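Glycoside hydrolase YxiA (Bacillus licheniformis, PDB 3LV4) probably hydrolyses arabinan as a calcium-binding family 43 glycoside hydrolase, similar to endo-1,5-alpha-L-arabinosidases. Local coordinates at residues A[382-385]-A[391-394]. Numbering follows the deposited sequence.
Sequences GKIT and TWKN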
ATOM      1  N   GLY A 382     -19.778  16.823  23.780  1.00 15.94           N
ATOM      2  CA  GLY A 382     -19.337  17.061  22.415  1.00 14.70           C
ATOM      3  C   GLY A 382     -18.004  17.773  22.302  1.00 14.35           C
ATOM      4  O   GLY A 382     -17.564  18.123  21.209  1.00 15.50           O
ATOM      5  N   LYS A 383     -17.342  17.988  23.431  1.00 14.98           N
ATOM      6  CA  LYS A 383     -16.026  18.612  23.399  1.00 14.26           C
ATOM      7  C   LYS A 383     -14.929  17.581  23.533  1.00 13.23           C
ATOM      8  O   LYS A 383     -15.106  16.563  24.200  1.00 14.68           O
ATOM      9  CB  LYS A 383     -15.894  19.648  24.509  1.00 14.59           C
ATOM     10  CG  LYS A 383     -16.892  20.777  24.359  1.00 20.42           C
ATOM     11  CD  LYS A 383     -16.597  21.931  25.276  1.00 27.09           C
ATOM     12  CE  LYS A 383     -17.678  22.988  25.121  1.00 29.96           C
ATOM     13  NZ  LYS A 383     -18.056  23.159  23.683  1.00 33.78           N
ATOM     14  N   ILE A 384     -13.797  17.851  22.885  1.00 13.22           N
ATOM     15  CA  ILE A 384     -12.586  17.068  23.096  1.00 11.79           C
ATOM     16  C   ILE A 384     -11.670  17.829  24.050  1.00 12.59           C
ATOM     17  O   ILE A 384     -11.445  19.036  23.878  1.00 12.71           O
ATOM     18  CB  ILE A 384     -11.829  16.806  21.772  1.00 11.01           C
ATOM     19  CG1 ILE A 384     -12.731  16.080  20.771  1.00 11.21           C
ATOM     20  CG2 ILE A 384     -10.551  16.013  22.025  1.00 11.35           C
ATOM     21  CD1 ILE A 384     -12.072  15.852  19.419  1.00 10.87           C
ATOM     22  N   THR A 385     -11.156  17.129  25.060  1.00 12.06           N
ATOM     23  CA  THR A 385     -10.205  17.720  25.996  1.00 14.17           C
ATOM     24  C   THR A 385      -8.962  16.843  26.123  1.00 16.68           C
ATOM     25  O   THR A 385      -8.900  15.753  25.548  1.00 16.52           O
ATOM     26  CB  THR A 385     -10.822  17.907  27.385  1.00 14.80           C
ATOM     27  OG1 THR A 385     -11.366  16.660  27.832  1.00 16.74           O
ATOM     28  CG2 THR A 385     -11.940  18.958  27.340  1.00 14.98           C
ATOM     29  N   THR A 391     -13.838  19.545  19.079  1.00 11.60           N
ATOM     30  CA  THR A 391     -15.209  19.058  19.185  1.00 11.72           C
ATOM     31  C   THR A 391     -15.365  17.752  18.409  1.00 14.00           C
ATOM     32  O   THR A 391     -14.540  17.417  17.553  1.00 13.44           O
ATOM     33  CB  THR A 391     -16.234  20.093  18.661  1.00 14.06           C
ATOM     34  OG1 THR A 391     -16.091  20.243  17.243  1.00 16.22           O
ATOM     35  CG2 THR A 391     -16.028  21.445  19.328  1.00 15.34           C
ATOM     36  N   TRP A 392     -16.418  17.008  18.717  1.00 12.29           N
ATOM     37  CA  TRP A 392     -16.645  15.748  18.043  1.00 12.03           C
ATOM     38  C   TRP A 392     -18.128  15.433  18.062  1.00 13.52           C
ATOM     39  O   TRP A 392     -18.875  15.928  18.917  1.00 13.57           O
ATOM     40  CB  TRP A 392     -15.874  14.626  18.745  1.00 12.74           C
ATOM     41  CG  TRP A 392     -16.516  14.232  20.041  1.00 13.62           C
ATOM     42  CD1 TRP A 392     -16.363  14.850  21.246  1.00 13.86           C
ATOM     43  CD2 TRP A 392     -17.443  13.154  20.256  1.00 14.56           C
ATOM     44  NE1 TRP A 392     -17.130  14.224  22.198  1.00 14.99           N
ATOM     45  CE2 TRP A 392     -17.802  13.179  21.618  1.00 15.24           C
ATOM     46  CE3 TRP A 392     -18.003  12.171  19.426  1.00 17.21           C
ATOM     47  CZ2 TRP A 392     -18.691  12.257  22.176  1.00 17.38           C
ATOM     48  CZ3 TRP A 392     -18.884  11.257  19.980  1.00 17.86           C
ATOM     49  CH2 TRP A 392     -19.221  11.307  21.343  1.00 19.02           C
ATOM     50  N   LYS A 393     -18.556  14.616  17.111  1.00 14.31           N
ATOM     51  CA  LYS A 393     -19.881  14.029  17.172  1.00 15.58           C
ATOM     52  C   LYS A 393     -19.901  12.693  16.455  1.00 17.32           C
ATOM     53  O   LYS A 393     -19.079  12.438  15.563  1.00 16.73           O
ATOM     54  CB  LYS A 393     -20.932  14.964  16.587  1.00 18.64           C
ATOM     55  CG  LYS A 393     -20.744  15.302  15.136  1.00 23.16           C
ATOM     56  CD  LYS A 393     -21.812  16.308  14.708  1.00 28.02           C
ATOM     57  CE  LYS A 393     -21.570  16.831  13.310  1.00 33.03           C
ATOM     58  NZ  LYS A 393     -22.748  17.589  12.784  1.00 36.94           N
ATOM     59  N   ASN A 394     -20.816  11.826  16.874  1.00 17.22           N
ATOM     60  CA  ASN A 394     -21.061  10.602  16.128  1.00 20.39           C
ATOM     61  C   ASN A 394     -22.298  10.784  15.274  1.00 19.55           C
ATOM     62  O   ASN A 394     -23.302  11.336  15.736  1.00 21.89           O
ATOM     63  CB  ASN A 394     -21.213   9.391  17.057  1.00 22.82           C
ATOM     64  CG  ASN A 394     -22.409   9.507  17.976  1.00 24.86           C
ATOM     65  OD1 ASN A 394     -22.462  10.387  18.831  1.00 24.73           O
ATOM     66  ND2 ASN A 394     -23.377   8.606  17.810  1.00 26.24           N
TER
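A beta hairpin of the C-terminal lipocalin-like domain pairs Lys383 with Thr391 as an antiparallel non-hydrogen-bonded pair, their CA atoms 4.3 Å apart. The directions of the two short strand segments make an angle of 126°, strongly twisted from antiparallel. Between the two segments one backbone hydrogen bond forms, just before the first strand: Trp392 N donates to Gly382 O at 3.0 Å, with an N-H...O angle of 154°. The same oxygen receives a CA-H...O contact from Thr391 CA (3.2 Å), so two neighbouring residues converge on one acceptor. Gly382, with a positive phi, leads the chain into the strand. Trp392 NE1 lies 3.6 Å from Gly382 CA. The Trp392 ring reaches back to the partner strand because CG sits between the backbone N and the carbonyl carbon (chi1 74°). Lys383 O meets the indole at its edge, 3.6 Å from Trp392 CD1, while Ile384 CG1 approaches the same carbon obliquely at 3.9 Å. The far end of that isoleucine, CD1, runs on to within 3.5 Å of Thr391 O. The indole NE1 is hydrogen-bonded to Asn379 O, while Asn379 ND2 separately bonds Lys383 O. Backbone hydrogen bonding of Ile384 with Gly390 also closes the hairpin. Beyond it, Ile384 packs on Ile376 and Leu378 of strand 371-378 and on Leu402 and Ile404 of strand 399-404, while Trp392 touches Leu378 and Val353 of helix 350-353.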